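Local coordinates for protein magnesium-protoporphyrin O-methyltransferase (Synechocystis sp., PDB 4QDJ) that methylates magnesium-protoporphyrin IX with S-adenosyl-L-methionine as methyl donor, giving the 13-monomethyl ester on the way to chlorophyll, at residues Thr19-Asp22 with Arg23-Ile27; Asp8-Ile11 with Val12-Tyr15; Val97-Ala100 with Gln101-Gln105; Val36-Asp39 with Ile40-Gly43. All coordinates share one frame; numbering follows the deposited sequence. Where two conformers were deposited one is given.

Contacts 2, 1 and 4 follow one another along the chain on three successive helices, 8-16, 19-27 and 35-58, while contact 3 lies on helix 94-108. Contact 1 touches each of the others: Trp24 NE1 lies 3.3 Å from Tyr15 OH of contact 2, probably hydrogen-bonded; Arg25 NH1 forms a salt bridge of 3.2 Å to Glu99 OE1 of contact 3; and Arg26 O probably accepts from Arg41 NH2 of contact 4 at 2.8 Å. Contacts 2, 3 and 4 stay about 9 Å apart at their nearest atoms. Bound S-adenosylmethionine is closest to contact 2, about 3 Å from the Val12 side chain, and about 5 Å from that of Trp24.

Contact 1. Residues Thr19-Asp22 with Arg23-Ile27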
# COMPACT_ATOMS: atom_id res chain seq x y z
N THR A 19 10.83 1.81 16.32
CA THR A 19 10.42 0.48 16.75
C THR A 19 9.43 -0.17 15.78
O THR A 19 9.37 -1.39 15.69
CB THR A 19 9.86 0.47 18.20
OG1 THR A 19 9.78 -0.88 18.67
CG2 THR A 19 8.48 1.12 18.25
N GLY A 20 8.69 0.65 15.04
CA GLY A 20 7.76 0.15 14.05
C GLY A 20 8.47 -0.58 12.93
O GLY A 20 7.96 -1.57 12.39
N PHE A 21 9.66 -0.10 12.57
CA PHE A 21 10.46 -0.77 11.56
C PHE A 21 10.80 -2.19 12.00
O PHE A 21 10.59 -3.14 11.26
CB PHE A 21 11.74 -0.00 11.26
CG PHE A 21 12.69 -0.75 10.36
CD1 PHE A 21 12.39 -0.93 9.02
CD2 PHE A 21 13.87 -1.27 10.86
CE1 PHE A 21 13.25 -1.62 8.20
CE2 PHE A 21 14.74 -1.95 10.04
CZ PHE A 21 14.43 -2.13 8.70
N ASP A 22 11.32 -2.31 13.22
CA ASP A 22 11.73 -3.60 13.74
C ASP A 22 10.56 -4.59 13.80
O ASP A 22 10.70 -5.75 13.43
CB ASP A 22 12.35 -3.43 15.13
CG ASP A 22 13.59 -2.55 15.11
OD1 ASP A 22 14.38 -2.66 14.14
OD2 ASP A 22 13.77 -1.75 16.04
N ARG A 23 9.41 -4.10 14.25
CA ARG A 23 8.25 -4.97 14.42
C ARG A 23 7.64 -5.38 13.08
O ARG A 23 7.31 -6.55 12.88
CB ARG A 23 7.20 -4.29 15.31
CG ARG A 23 7.72 -3.98 16.71
CD ARG A 23 6.77 -3.09 17.48
NE ARG A 23 7.40 -2.52 18.67
CZ ARG A 23 7.30 -3.02 19.90
NH1 ARG A 23 6.58 -4.11 20.11
NH2 ARG A 23 7.91 -2.43 20.91
N TRP A 24 7.52 -4.44 12.16
CA TRP A 24 6.89 -4.74 10.87
C TRP A 24 7.82 -5.45 9.89
O TRP A 24 7.35 -6.23 9.06
CB TRP A 24 6.24 -3.49 10.27
CG TRP A 24 4.99 -3.13 11.02
CD1 TRP A 24 4.87 -2.21 12.02
CD2 TRP A 24 3.70 -3.72 10.87
NE1 TRP A 24 3.58 -2.18 12.48
CE2 TRP A 24 2.84 -3.10 11.79
CE3 TRP A 24 3.18 -4.72 10.03
CZ2 TRP A 24 1.49 -3.43 11.90
CZ3 TRP A 24 1.84 -5.05 10.14
CH2 TRP A 24 1.01 -4.41 11.06
N ARG A 25 9.13 -5.22 9.99
CA ARG A 25 10.07 -5.99 9.19
C ARG A 25 9.96 -7.46 9.57
O ARG A 25 10.07 -8.34 8.71
CB ARG A 25 11.50 -5.48 9.40
CG ARG A 25 12.56 -6.37 8.76
CD ARG A 25 13.96 -5.79 8.93
NE ARG A 25 14.98 -6.79 8.66
CZ ARG A 25 16.29 -6.54 8.63
NH1 ARG A 25 16.73 -5.30 8.84
NH2 ARG A 25 17.15 -7.51 8.38
N ARG A 26 9.73 -7.72 10.85
CA ARG A 26 9.58 -9.09 11.33
C ARG A 26 8.25 -9.68 10.85
O ARG A 26 8.22 -10.79 10.31
CB ARG A 26 9.69 -9.14 12.86
CG ARG A 26 9.35 -10.49 13.49
CD ARG A 26 10.17 -11.63 12.92
NE ARG A 26 11.61 -11.49 13.17
CZ ARG A 26 12.28 -12.14 14.12
NH1 ARG A 26 11.65 -12.99 14.92
NH2 ARG A 26 13.58 -11.94 14.26
N ILE A 27 7.16 -8.94 11.04
CA ILE A 27 5.84 -9.42 10.61
C ILE A 27 5.82 -9.70 9.11
O ILE A 27 5.36 -10.76 8.67
CB ILE A 27 4.73 -8.42 10.97
CG1 ILE A 27 4.57 -8.32 12.49
CG2 ILE A 27 3.41 -8.83 10.33
CD1 ILE A 27 3.54 -7.29 12.94
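Phe21 and Arg25 lie side by side one helical turn apart and point the same way, yet the phenyl and guanidinium planes are turned 69° against each other, so this is no parallel stack. Phe21 CZ, at the outer end of the ring, meets the aliphatic Arg25 CD at 3.7 Å and comes near the edge of the guanidinium, while Arg25 CB sits over one ring face. Phe21 has its CG opposite the backbone N (chi1 172°), and Arg25 repeats that torsion with an extended chain, which explains their common direction. The Arg25 end continues to Glu99 on helix 94-108, where NH1 makes a salt bridge; Phe21 also packs on Glu99, Lys95 and Met96. The scaffold is the whole of the short helix 19-27, held by i to i+4 backbone bonds such as Arg25 N to Phe21 O at 2.8 Å; the bond from Arg26 N to Asp22 O is weak at 3.4 Å. On another side of the helix Thr19 and Arg23 cross at a slant. In one of two Thr19 conformers Arg23 NE donates to Thr19 OG1 over 2.9 Å (N-H...O angle 146°), the oxygen tilted out of the guanidinium plane; the other conformer may not keep this bond. The Arg23 chain runs extended past the Thr19 carbonyl, CG lying 3.2 Å from Thr19 O. Trp24 brings its indole edge to the backbone instead: CD1 is 3.2 Å from Gly20 O, which lies in the ring plane, while Ile27 CD1 sits 3.9 Å above one face of the ring, offset toward its rim.

Contact 2. Residues Asp8-Ile11 with Val12-Tyr15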
# COMPACT_ATOMS: atom_id res chain seq x y z
N ASP A 8 0.21 14.03 12.07
CA ASP A 8 0.02 12.59 11.95
C ASP A 8 1.10 11.91 11.10
O ASP A 8 1.59 10.84 11.45
CB ASP A 8 -1.37 12.27 11.40
CG ASP A 8 -2.48 12.76 12.31
OD1 ASP A 8 -2.20 13.04 13.49
OD2 ASP A 8 -3.63 12.85 11.84
N LYS A 9 1.46 12.55 9.99
CA LYS A 9 2.49 12.01 9.10
C LYS A 9 3.83 11.84 9.81
O LYS A 9 4.52 10.84 9.60
CB LYS A 9 2.66 12.90 7.87
CG LYS A 9 1.53 12.81 6.87
CD LYS A 9 1.75 13.75 5.71
CE LYS A 9 0.61 13.68 4.71
NZ LYS A 9 0.81 14.64 3.59
N THR A 10 4.19 12.81 10.64
CA THR A 10 5.45 12.75 11.37
C THR A 10 5.44 11.62 12.40
O THR A 10 6.42 10.89 12.54
CB THR A 10 5.76 14.08 12.07
OG1 THR A 10 5.80 15.14 11.10
CG2 THR A 10 7.10 14.02 12.79
N ILE A 11 4.32 11.49 13.10
CA ILE A 11 4.17 10.42 14.09
C ILE A 11 4.31 9.05 13.44
O ILE A 11 5.02 8.19 13.93
CB ILE A 11 2.80 10.51 14.81
CG1 ILE A 11 2.70 11.83 15.59
CG2 ILE A 11 2.61 9.33 15.75
CD1 ILE A 11 1.38 12.00 16.33
N VAL A 12 3.63 8.87 12.31
CA VAL A 12 3.69 7.61 11.59
C VAL A 12 5.09 7.36 11.02
O VAL A 12 5.63 6.27 11.17
CB VAL A 12 2.64 7.55 10.46
CG1 VAL A 12 2.79 6.27 9.66
CG2 VAL A 12 1.24 7.65 11.04
N ARG A 13 5.67 8.38 10.40
CA ARG A 13 7.03 8.28 9.86
C ARG A 13 8.04 7.89 10.93
O ARG A 13 8.85 6.98 10.74
CB ARG A 13 7.46 9.60 9.21
CG ARG A 13 8.85 9.55 8.61
CD ARG A 13 9.43 10.94 8.44
NE ARG A 13 9.55 11.62 9.72
CZ ARG A 13 10.02 12.86 9.87
NH1 ARG A 13 10.41 13.55 8.81
NH2 ARG A 13 10.10 13.39 11.08
N ASP A 14 8.00 8.59 12.07
CA ASP A 14 8.93 8.33 13.16
C ASP A 14 8.77 6.92 13.72
O ASP A 14 9.74 6.27 14.09
CB ASP A 14 8.77 9.35 14.28
CG ASP A 14 9.18 10.75 13.86
OD1 ASP A 14 9.77 10.90 12.77
OD2 ASP A 14 8.92 11.70 14.63
N TYR A 15 7.52 6.45 13.77
CA TYR A 15 7.23 5.10 14.24
C TYR A 15 7.88 4.05 13.33
O TYR A 15 8.55 3.14 13.80
CB TYR A 15 5.72 4.88 14.32
CG TYR A 15 5.32 3.44 14.57
CD1 TYR A 15 5.46 2.87 15.83
CD2 TYR A 15 4.79 2.66 13.55
CE1 TYR A 15 5.09 1.55 16.06
CE2 TYR A 15 4.41 1.35 13.77
CZ TYR A 15 4.56 0.80 15.03
OH TYR A 15 4.19 -0.51 15.24
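Helix 8-16, which carries Val12 of the S-adenosylmethionine pocket, contains this contact, with Thr10 packing against Arg13 and Asp14 on one side of the helix. Thr10 CG2 stands opposite the backbone N (the hydroxyl takes chi1 -58°), and this methyl does the touching: it is 3.5 Å from Asp14 OD2 and equally 3.5 Å from Arg13 NH2. All three side chains point the same way, Thr10 running alongside each of the other two, and the methyl approaches the guanidinium obliquely. Thr10 OG1 is engaged separately, hydrogen-bonded to Asp7 OD1. Arg13 bends at chi3 (61°), which brings its guanidinium back to the neighbouring carboxylate. There NE and NH2 grip a single oxygen, Asp14 OD1, side-on at 3.1 Å and 3.0 Å respectively, both bonds forming part of one salt bridge; both donors meet the oxygen on its syn side with OD1 near the guanidinium plane. This double grip limits the rotation of both groups. With an alanine in place of Asp14, the Arg13 guanidinium would probably lose both its charge partner and the double grip on NE and NH2, and be freer to turn away from the Thr10 methyl. Beneath the side chains, Asp14 N donates to Thr10 O at 2.8 Å and Val12 N to Asp8 O at 3.0 Å. Val12 CG2 lies 3.2 Å from Asp8 O, and the Val12 side chain touches the cofactor and His139. The helix is joined to its surroundings by Lys9, whose NZ makes a salt bridge with Asp120, and by Tyr15, whose hydroxyl bonds Trp24 NE1 on helix 19-27.

Contact 3. Residues Val97-Ala100 with Gln101-Gln105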
# COMPACT_ATOMS: atom_id res chain seq x y z
N VAL A 97 11.85 1.80 3.24
CA VAL A 97 12.35 1.90 1.87
C VAL A 97 13.69 1.18 1.69
O VAL A 97 13.89 0.45 0.72
CB VAL A 97 12.54 3.38 1.44
CG1 VAL A 97 13.37 3.48 0.16
CG2 VAL A 97 11.20 4.05 1.26
N GLY A 98 14.60 1.40 2.64
CA GLY A 98 15.91 0.78 2.59
C GLY A 98 15.82 -0.73 2.62
O GLY A 98 16.55 -1.41 1.90
N GLU A 99 14.92 -1.25 3.44
CA GLU A 99 14.72 -2.69 3.53
C GLU A 99 14.11 -3.23 2.24
O GLU A 99 14.48 -4.31 1.78
CB GLU A 99 13.85 -3.04 4.74
CG GLU A 99 13.67 -4.53 4.97
CD GLU A 99 14.95 -5.22 5.42
OE1 GLU A 99 15.88 -4.52 5.89
OE2 GLU A 99 15.03 -6.46 5.30
N ALA A 100 13.17 -2.49 1.66
CA ALA A 100 12.55 -2.88 0.40
C ALA A 100 13.61 -3.06 -0.68
O ALA A 100 13.60 -4.06 -1.41
CB ALA A 100 11.51 -1.86 -0.03
N GLN A 101 14.52 -2.10 -0.78
CA GLN A 101 15.59 -2.17 -1.77
C GLN A 101 16.53 -3.35 -1.50
O GLN A 101 16.97 -4.02 -2.43
CB GLN A 101 16.37 -0.86 -1.82
CG GLN A 101 17.57 -0.88 -2.75
CD GLN A 101 17.22 -1.31 -4.17
OE1 GLN A 101 16.13 -1.03 -4.67
NE2 GLN A 101 18.16 -1.99 -4.83
N GLN A 102 16.83 -3.59 -0.22
CA GLN A 102 17.68 -4.72 0.15
C GLN A 102 17.03 -6.04 -0.24
O GLN A 102 17.68 -6.91 -0.83
CB GLN A 102 17.99 -4.69 1.64
CG GLN A 102 19.01 -3.63 2.04
CD GLN A 102 20.38 -3.89 1.43
OE1 GLN A 102 20.83 -5.03 1.35
NE2 GLN A 102 21.04 -2.83 1.00
N LYS A 103 15.75 -6.19 0.08
CA LYS A 103 15.03 -7.42 -0.25
C LYS A 103 14.91 -7.59 -1.76
O LYS A 103 15.00 -8.71 -2.27
CB LYS A 103 13.64 -7.43 0.41
CG LYS A 103 13.69 -7.42 1.94
CD LYS A 103 12.29 -7.46 2.57
CE LYS A 103 11.75 -8.88 2.65
NZ LYS A 103 10.44 -8.93 3.37
N ALA A 104 14.72 -6.48 -2.47
CA ALA A 104 14.59 -6.52 -3.92
C ALA A 104 15.90 -6.94 -4.59
O ALA A 104 15.91 -7.80 -5.47
CB ALA A 104 14.13 -5.17 -4.46
N GLN A 105 17.01 -6.34 -4.16
CA GLN A 105 18.32 -6.65 -4.72
C GLN A 105 18.69 -8.11 -4.51
O GLN A 105 19.29 -8.75 -5.38
CB GLN A 105 19.40 -5.74 -4.11
CG GLN A 105 20.81 -6.00 -4.64
CD GLN A 105 20.99 -5.54 -6.07
OE1 GLN A 105 20.51 -4.48 -6.46
NE2 GLN A 105 21.70 -6.34 -6.86
O HOH W 1 19.06 -0.53 1.08
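Gly98 O is gripped twice: Gln102 N donates to it from one turn on at 3.1 Å, and a water donates to it at 2.8 Å. The same water accepts from Gln102 NE2 at 3.0 Å, so one residue reaches the carbonyl both directly and through water. Gln102 makes this possible by folding at chi2 (-65°), which turns its amide back along the helix, and its CG lies 3.3 Å from Gly98 O. Around the helix, Glu99 and Lys103 cross obliquely, the carboxylate oxygen Glu99 OE2 resting 3.7 Å from the aliphatic Lys103 CG, with Glu99 CG 4.0 Å from Lys103 CD behind it. A CG opposite the backbone N (chi1 -176°) and a bend at chi2 bring OE2 of Glu99 there. The opposite charges do not touch, since Glu99 OE2 and Lys103 NZ are 5.6 Å apart; OE1 of Glu99 instead makes a salt bridge with Arg25 NH1 on helix 19-27. Replacing Glu99 with a glutamine would probably leave Arg25 without its opposite charge and weaken the tie between the two helices. Ala100 and Ala104 turn their small side chains to Phe116 of strand 115-118, and Val97 packs on Thr118. The arrangement is the helix of a right-handed beta-alpha-beta crossover, strand 86-91, helix 94-108 and strand 115-118, in the Rossmann-like fold of class I methyltransferases.

Contact 4. Residues Val36-Asp39 with Ile40-Gly43; sequences VQKD and IRVG
Lys38 meets both Arg41 and Val42, and its two bends show how. CG lies opposite the backbone N (chi1 -177°), and turns at chi2 (56°) and chi4 carry the chain over the next turn, where NZ approaches the Val42 CG2 methyl at 3.6 Å. Midway, its CD rests 4.2 Å from Arg41 CD, the two chains crossing at a slant. Lys38 NZ and Arg41 NH1 remain 5.7 Å apart, and the Arg41 guanidinium is occupied by backbone carbonyls: NE with Ile27 O, NH2 with Arg26 O and Gly31 O. The bend of Arg41 at chi3 (-72°) turns its end toward them. On another side, Ile40 has CG1 beside its own backbone N and 3.3 Å from Val36 O, and CD1 reaches the Val36 CG1 methyl loosely at 4.4 Å. Ile40 also packs on Trp24 and Ile27. Asp39 OD1 accepts from Arg218 N, while OD2 is bonded to Thr217 OG1 and Phe219 N. Backbone bonds such as Arg41 N to Gln37 O at 2.8 Å and Gly43 N to Asp39 O at 2.9 Å show the regular i to i+4 pattern of an alpha helix, here the first turns of the long helix 35-58, packed against helix 19-27.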
# COMPACT_ATOMS: atom_id res chain seq x y z
N VAL A 36 -0.63 -13.46 17.46
CA VAL A 36 -1.31 -12.29 16.92
C VAL A 36 -0.58 -11.78 15.69
O VAL A 36 -1.18 -11.51 14.65
CB VAL A 36 -1.40 -11.16 17.97
CG1 VAL A 36 -2.03 -9.92 17.36
CG2 VAL A 36 -2.19 -11.63 19.19
N GLN A 37 0.74 -11.64 15.82
CA GLN A 37 1.59 -11.19 14.72
C GLN A 37 1.56 -12.17 13.56
O GLN A 37 1.60 -11.76 12.39
CB GLN A 37 3.03 -10.99 15.21
CG GLN A 37 3.19 -9.86 16.21
CD GLN A 37 4.49 -9.94 16.99
OE1 GLN A 37 5.19 -10.96 16.94
NE2 GLN A 37 4.81 -8.88 17.72
N LYS A 38 1.49 -13.46 13.87
CA LYS A 38 1.43 -14.49 12.84
C LYS A 38 0.14 -14.37 12.05
O LYS A 38 0.12 -14.54 10.83
CB LYS A 38 1.54 -15.88 13.47
CG LYS A 38 1.57 -17.02 12.46
CD LYS A 38 2.69 -16.84 11.45
CE LYS A 38 3.01 -18.15 10.74
NZ LYS A 38 1.80 -18.78 10.15
N ASP A 39 -0.95 -14.08 12.75
CA ASP A 39 -2.25 -13.88 12.12
C ASP A 39 -2.22 -12.68 11.17
O ASP A 39 -2.78 -12.73 10.07
CB ASP A 39 -3.33 -13.69 13.19
CG ASP A 39 -4.71 -13.55 12.60
OD1 ASP A 39 -5.36 -14.59 12.37
OD2 ASP A 39 -5.15 -12.41 12.37
N ILE A 40 -1.54 -11.62 11.59
CA ILE A 40 -1.38 -10.43 10.77
C ILE A 40 -0.51 -10.72 9.54
O ILE A 40 -0.82 -10.29 8.43
CB ILE A 40 -0.77 -9.27 11.58
CG1 ILE A 40 -1.73 -8.85 12.70
CG2 ILE A 40 -0.45 -8.08 10.68
CD1 ILE A 40 -1.15 -7.82 13.64
N ARG A 41 0.58 -11.46 9.75
CA ARG A 41 1.45 -11.87 8.66
C ARG A 41 0.68 -12.62 7.59
O ARG A 41 0.77 -12.31 6.40
CB ARG A 41 2.60 -12.74 9.18
CG ARG A 41 3.44 -13.39 8.09
CD ARG A 41 4.49 -14.32 8.67
NE ARG A 41 5.57 -13.60 9.33
CZ ARG A 41 6.52 -14.18 10.05
NH1 ARG A 41 6.51 -15.50 10.22
NH2 ARG A 41 7.47 -13.45 10.62
N VAL A 42 -0.10 -13.61 8.01
CA VAL A 42 -0.88 -14.44 7.09
C VAL A 42 -1.98 -13.63 6.39
O VAL A 42 -2.17 -13.75 5.18
CB VAL A 42 -1.51 -15.65 7.83
CG1 VAL A 42 -2.47 -16.39 6.92
CG2 VAL A 42 -0.41 -16.58 8.33
N GLY A 43 -2.68 -12.79 7.14
CA GLY A 43 -3.73 -11.97 6.57
C GLY A 43 -3.20 -10.99 5.55
O GLY A 43 -3.75 -10.83 4.46